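Local coordinates for sugar-phosphate aldolase (Thermotoga maritima, PDB 1PVT), which belongs to the class II aldolase and adducin family and has the mixed alpha/beta architecture of the AraD-like clan, at residues A[131-136]-A[219-224]; A[138-143]-A[162-167]. One frame throughout, in Å; residues are numbered along the deposited sequence.

Contact 1 of 2, residues A[131-136]-A[219-224]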
loop_
_atom_site.group_PDB
_atom_site.type_symbol
_atom_site.label_atom_id
_atom_site.label_comp_id
_atom_site.label_asym_id
_atom_site.label_seq_id
_atom_site.Cartn_x
_atom_site.Cartn_y
_atom_site.Cartn_z
ATOM N N LEU A 131 -6.968 1.127 13.420
ATOM C CA LEU A 131 -5.639 0.528 13.454
ATOM C C LEU A 131 -4.684 1.594 13.958
ATOM O O LEU A 131 -3.686 1.309 14.622
ATOM C CB LEU A 131 -5.230 0.078 12.058
ATOM C CG LEU A 131 -4.652 -1.332 12.008
ATOM C CD1 LEU A 131 -5.453 -2.267 12.905
ATOM C CD2 LEU A 131 -4.691 -1.819 10.566
ATOM N N LEU A 132 -5.019 2.834 13.637
ATOM C CA LEU A 132 -4.232 3.966 14.061
ATOM C C LEU A 132 -4.392 4.044 15.562
ATOM O O LEU A 132 -3.425 3.956 16.301
ATOM C CB LEU A 132 -4.776 5.226 13.412
ATOM C CG LEU A 132 -3.768 6.173 12.788
ATOM C CD1 LEU A 132 -2.723 5.399 11.978
ATOM C CD2 LEU A 132 -4.541 7.142 11.917
ATOM N N THR A 133 -5.631 4.197 16.003
ATOM C CA THR A 133 -5.929 4.279 17.421
ATOM C C THR A 133 -5.201 3.193 18.181
ATOM O O THR A 133 -4.521 3.455 19.166
ATOM C CB THR A 133 -7.408 4.073 17.682
ATOM O OG1 THR A 133 -8.157 5.020 16.922
ATOM C CG2 THR A 133 -7.711 4.252 19.149
ATOM N N LEU A 134 -5.359 1.965 17.709
ATOM C CA LEU A 134 -4.747 0.797 18.328
ATOM C C LEU A 134 -3.233 0.885 18.482
ATOM O O LEU A 134 -2.688 0.462 19.498
ATOM C CB LEU A 134 -5.141 -0.456 17.533
ATOM C CG LEU A 134 -4.494 -1.824 17.780
ATOM C CD1 LEU A 134 -3.238 -1.963 16.940
ATOM C CD2 LEU A 134 -4.210 -2.012 19.257
HETATM N N MSE A 135 -2.553 1.438 17.486
HETATM C CA MSE A 135 -1.101 1.561 17.552
HETATM C C MSE A 135 -0.647 2.735 18.411
HETATM O O MSE A 135 0.529 3.092 18.432
HETATM C CB MSE A 135 -0.530 1.710 16.150
HETATM C CG MSE A 135 -0.882 0.565 15.237
HETATM SE SE MSE A 135 0.100 0.698 13.594
HETATM C CE MSE A 135 -0.720 2.331 12.911
ATOM N N ASN A 136 -1.589 3.334 19.122
ATOM C CA ASN A 136 -1.271 4.463 19.974
ATOM C C ASN A 136 -1.253 4.024 21.434
ATOM O O ASN A 136 -1.087 4.844 22.340
ATOM C CB ASN A 136 -2.298 5.571 19.765
ATOM C CG ASN A 136 -1.656 6.914 19.568
ATOM O OD1 ASN A 136 -1.017 7.446 20.475
ATOM N ND2 ASN A 136 -1.805 7.471 18.374
ATOM N N ILE A 219 -13.099 -4.248 16.200
ATOM C CA ILE A 219 -13.731 -5.195 17.110
ATOM C C ILE A 219 -12.916 -5.285 18.400
ATOM O O ILE A 219 -13.467 -5.293 19.495
ATOM C CB ILE A 219 -13.814 -6.601 16.486
ATOM C CG1 ILE A 219 -14.680 -6.569 15.232
ATOM C CG2 ILE A 219 -14.417 -7.577 17.475
ATOM C CD1 ILE A 219 -14.776 -7.906 14.522
ATOM N N LEU A 220 -11.594 -5.355 18.268
ATOM C CA LEU A 220 -10.721 -5.438 19.432
ATOM C C LEU A 220 -10.992 -4.255 20.335
ATOM O O LEU A 220 -11.282 -4.406 21.523
ATOM C CB LEU A 220 -9.257 -5.399 19.004
ATOM C CG LEU A 220 -8.257 -5.466 20.155
ATOM C CD1 LEU A 220 -8.265 -6.863 20.734
ATOM C CD2 LEU A 220 -6.874 -5.123 19.668
ATOM N N LEU A 221 -10.904 -3.069 19.747
ATOM C CA LEU A 221 -11.118 -1.842 20.483
ATOM C C LEU A 221 -12.455 -1.736 21.178
ATOM O O LEU A 221 -12.537 -1.198 22.270
ATOM C CB LEU A 221 -10.910 -0.647 19.566
ATOM C CG LEU A 221 -9.648 0.128 19.947
ATOM C CD1 LEU A 221 -8.437 -0.794 19.986
ATOM C CD2 LEU A 221 -9.435 1.241 18.948
ATOM N N ARG A 222 -13.513 -2.238 20.571
ATOM C CA ARG A 222 -14.791 -2.138 21.240
ATOM C C ARG A 222 -14.842 -3.116 22.397
ATOM O O ARG A 222 -15.432 -2.829 23.436
ATOM C CB ARG A 222 -15.934 -2.443 20.289
ATOM C CG ARG A 222 -17.286 -2.096 20.869
ATOM C CD ARG A 222 -17.452 -0.587 20.932
ATOM N NE ARG A 222 -18.699 -0.195 21.579
ATOM C CZ ARG A 222 -19.161 1.049 21.599
ATOM N NH1 ARG A 222 -18.475 2.016 21.001
ATOM N NH2 ARG A 222 -20.302 1.329 22.221
ATOM N N VAL A 223 -14.231 -4.278 22.215
ATOM C CA VAL A 223 -14.235 -5.267 23.272
ATOM C C VAL A 223 -13.509 -4.724 24.478
ATOM O O VAL A 223 -13.956 -4.904 25.599
ATOM C CB VAL A 223 -13.564 -6.571 22.843
ATOM C CG1 VAL A 223 -13.401 -7.479 24.041
ATOM C CG2 VAL A 223 -14.411 -7.270 21.797
ATOM N N LEU A 224 -12.386 -4.055 24.247
ATOM C CA LEU A 224 -11.620 -3.476 25.342
ATOM C C LEU A 224 -12.417 -2.361 25.991
ATOM O O LEU A 224 -12.260 -2.083 27.172
ATOM C CB LEU A 224 -10.300 -2.917 24.826
ATOM C CG LEU A 224 -9.414 -3.934 24.113
ATOM C CD1 LEU A 224 -8.154 -3.259 23.626
ATOM C CD2 LEU A 224 -9.065 -5.061 25.059
#
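Leu-221 meets helix 129-134 with both of its methyl groups. CD2 goes to Thr-133 and CD1 goes to Leu-134. The tight part is at Thr-133, where CG2 lies 3.5 Å from Leu-221 CD2. Thr-133 CB is almost as near to Leu-221 CD2, at 3.7 Å. With chi1 at -56°, OG1 sits beside the backbone N and CG2 is left anti to it, on the side where Leu-221 lies. The hydroxyl is occupied elsewhere: OG1 hydrogen-bonds to Leu-129 O, one turn back in the helix. This tight pair is not the deeper one, since both residues remain partly exposed.

The looser part lies deeper, at Leu-134 and Leu-220, which are both buried. Leu-134 CB lies 4.1 Å from Leu-221 CD1. Leu-134 CD2 meets Leu-220 CD2 at the same separation, and these two leucine side chains run at a slant to each other. All the touching atoms are carbons, and no hydrogen bond joins the segments. The buried area is modest, 157 Å² summed over both sides.

The backbones come nearest at Leu-134 and Leu-221, whose CA atoms are 7.2 Å apart. The contact thus joins the last turn of helix 129-134 to the last turns of the long helix 203-224. Met-147 of helix 144-147 touches both Leu-134 and Leu-220. Leu-131, one turn before Leu-134, packs on Leu-213 and Ala-217 of the long helix and on Leu-190 of strand 188-191.

Contact 2 of 2, residues A[138-143]-A[162-167]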
loop_
_atom_site.group_PDB
_atom_site.type_symbol
_atom_site.label_atom_id
_atom_site.label_comp_id
_atom_site.label_asym_id
_atom_site.label_seq_id
_atom_site.Cartn_x
_atom_site.Cartn_y
_atom_site.Cartn_z
ATOM N N GLU A 138 0.443 1.791 24.498
ATOM C CA GLU A 138 1.734 1.256 24.916
ATOM C C GLU A 138 1.799 -0.254 24.666
ATOM O O GLU A 138 2.641 -0.729 23.897
ATOM C CB GLU A 138 1.967 1.558 26.400
ATOM C CG GLU A 138 2.237 3.031 26.710
ATOM C CD GLU A 138 3.606 3.504 26.220
ATOM O OE1 GLU A 138 4.633 2.929 26.644
ATOM O OE2 GLU A 138 3.659 4.458 25.415
ATOM N N GLU A 139 0.902 -1.004 25.302
ATOM C CA GLU A 139 0.875 -2.454 25.137
ATOM C C GLU A 139 0.252 -2.847 23.805
ATOM O O GLU A 139 -0.671 -3.662 23.730
ATOM C CB GLU A 139 0.110 -3.115 26.289
ATOM C CG GLU A 139 -1.341 -2.697 26.452
ATOM C CD GLU A 139 -2.074 -3.611 27.425
ATOM O OE1 GLU A 139 -1.598 -3.778 28.580
ATOM O OE2 GLU A 139 -3.125 -4.165 27.031
ATOM N N PHE A 140 0.787 -2.264 22.745
ATOM C CA PHE A 140 0.294 -2.508 21.414
ATOM C C PHE A 140 0.710 -3.870 20.885
ATOM O O PHE A 140 -0.115 -4.639 20.396
ATOM C CB PHE A 140 0.784 -1.367 20.519
ATOM C CG PHE A 140 0.787 -1.680 19.059
ATOM C CD1 PHE A 140 -0.256 -2.390 18.474
ATOM C CD2 PHE A 140 1.833 -1.237 18.259
ATOM C CE1 PHE A 140 -0.255 -2.658 17.115
ATOM C CE2 PHE A 140 1.843 -1.498 16.902
ATOM C CZ PHE A 140 0.794 -2.212 16.326
ATOM N N GLN A 141 1.990 -4.178 21.005
ATOM C CA GLN A 141 2.507 -5.442 20.503
ATOM C C GLN A 141 1.765 -6.666 21.026
ATOM O O GLN A 141 1.507 -7.616 20.286
ATOM C CB GLN A 141 3.996 -5.557 20.842
ATOM C CG GLN A 141 4.864 -4.431 20.270
ATOM C CD GLN A 141 4.811 -4.340 18.745
ATOM O OE1 GLN A 141 3.766 -4.045 18.162
ATOM N NE2 GLN A 141 5.945 -4.596 18.094
ATOM N N GLU A 142 1.411 -6.632 22.302
ATOM C CA GLU A 142 0.731 -7.759 22.927
ATOM C C GLU A 142 -0.754 -7.933 22.596
ATOM O O GLU A 142 -1.424 -8.783 23.185
ATOM C CB GLU A 142 0.906 -7.675 24.447
ATOM C CG GLU A 142 2.355 -7.771 24.922
ATOM C CD GLU A 142 3.010 -9.103 24.556
ATOM O OE1 GLU A 142 2.448 -10.171 24.908
ATOM O OE2 GLU A 142 4.089 -9.082 23.916
ATOM N N LEU A 143 -1.272 -7.146 21.659
ATOM C CA LEU A 143 -2.683 -7.238 21.290
ATOM C C LEU A 143 -2.833 -7.815 19.900
ATOM O O LEU A 143 -3.766 -8.567 19.622
ATOM C CB LEU A 143 -3.313 -5.857 21.327
ATOM C CG LEU A 143 -3.258 -5.190 22.691
ATOM C CD1 LEU A 143 -3.413 -3.696 22.536
ATOM C CD2 LEU A 143 -4.345 -5.768 23.568
ATOM N N ILE A 162 0.789 -10.736 10.498
ATOM C CA ILE A 162 1.392 -9.461 10.112
ATOM C C ILE A 162 2.618 -9.076 10.924
ATOM O O ILE A 162 2.890 -9.655 11.973
ATOM C CB ILE A 162 0.376 -8.309 10.252
ATOM C CG1 ILE A 162 -0.367 -8.445 11.582
ATOM C CG2 ILE A 162 -0.591 -8.322 9.090
ATOM C CD1 ILE A 162 -1.378 -7.362 11.836
ATOM N N SER A 163 3.338 -8.071 10.438
ATOM C CA SER A 163 4.530 -7.592 11.117
ATOM C C SER A 163 4.550 -6.070 11.164
ATOM O O SER A 163 4.049 -5.402 10.258
ATOM C CB SER A 163 5.770 -8.101 10.392
ATOM O OG SER A 163 5.732 -7.710 9.032
ATOM N N VAL A 164 5.126 -5.526 12.230
ATOM C CA VAL A 164 5.213 -4.085 12.392
ATOM C C VAL A 164 6.569 -3.643 11.883
ATOM O O VAL A 164 7.495 -4.440 11.828
ATOM C CB VAL A 164 5.083 -3.682 13.865
ATOM C CG1 VAL A 164 5.102 -2.178 13.990
ATOM C CG2 VAL A 164 3.809 -4.248 14.447
ATOM N N VAL A 165 6.686 -2.374 11.516
ATOM C CA VAL A 165 7.942 -1.841 11.003
ATOM C C VAL A 165 8.282 -0.484 11.623
ATOM O O VAL A 165 7.522 0.475 11.481
ATOM C CB VAL A 165 7.879 -1.678 9.469
ATOM C CG1 VAL A 165 9.130 -0.971 8.963
ATOM C CG2 VAL A 165 7.733 -3.037 8.809
ATOM N N GLU A 166 9.426 -0.407 12.303
ATOM C CA GLU A 166 9.864 0.838 12.935
ATOM C C GLU A 166 9.986 1.907 11.851
ATOM O O GLU A 166 10.884 1.862 11.005
ATOM C CB GLU A 166 11.217 0.658 13.633
ATOM C CG GLU A 166 11.564 -0.777 14.034
ATOM C CD GLU A 166 11.939 -1.655 12.837
ATOM O OE1 GLU A 166 12.771 -1.212 12.007
ATOM O OE2 GLU A 166 11.411 -2.790 12.730
ATOM N N PHE A 167 9.064 2.862 11.888
ATOM C CA PHE A 167 9.017 3.950 10.924
ATOM C C PHE A 167 10.090 4.990 11.225
ATOM O O PHE A 167 10.097 5.585 12.304
ATOM C CB PHE A 167 7.637 4.610 10.977
ATOM C CG PHE A 167 7.291 5.400 9.747
ATOM C CD1 PHE A 167 6.554 4.820 8.718
ATOM C CD2 PHE A 167 7.705 6.722 9.614
ATOM C CE1 PHE A 167 6.233 5.549 7.573
ATOM C CE2 PHE A 167 7.388 7.458 8.472
ATOM C CZ PHE A 167 6.650 6.871 7.451
#
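The Phe-140 ring and the Gln-141 amide both reach one methyl of Val-164. The amide oxygen also sits over one face of the ring. Gln-141 OE1 stands 3.3 Å above the ring plane, displaced toward the rim, and is 3.4 Å from Phe-140 CD2. The two flat groups are not stacked: their planes are inclined by about 46°. The glutamine chain folds back to make this approach. CG lies beside the backbone N, and a second bend (chi2 -60°) turns the amide toward the ring.

The side chain of Val-164 points against those of Phe-140 and Gln-141, coming from the opposite direction to both. Its CG2 is 4.1 Å from Phe-140 CZ and 4.2 Å from Phe-140 CE2, so it meets the far end of the ring obliquely. The same methyl, Val-164 CG2, lies 3.7 Å from Gln-141 OE1, a van der Waals contact. No hydrogen bond crosses between the segments. The summed buried area is only 101 Å². Phe-140 forms the buried side of the contact, Val-164 is partly exposed, and Gln-141 lies on the solvent side.

The segment 138-143 belongs to the connection between helices 129-134 and 144-147. Its Phe-140 ring also packs on Leu-134 and Met-135. Asp-192, just after strand 188-191, touches both Phe-140 and Val-164. Strand 163-165 is the outermost strand at its end of the mixed sheet within the chain. It runs parallel to strand 188-191, and Ser-163 and Val-165 both form backbone hydrogen bonds with Leu-190. Helix 173-182 packs on it through Lys-178 and Lys-182, which touch Val-165.

Contacts 1 and 2 have centres 12 Å apart and lie on the same side of the chain's centre. Along the chain the order is 131-136, 138-143, 162-167 and 219-224, so both segments of contact 2 fall between those of contact 1. Phe-140 joins them, because it reaches both Leu-134 and Val-164. Leu-143 adds a further touch, its CD1 3.8 Å from Leu-134 CD2. Side-chain packing continues from one contact to the next. It runs from the end of helix 203-224, across helix 129-134 and the loop that follows, to edge strand 163-165. Residues remote in sequence are thereby brought together at one end of the family's alpha/beta fold.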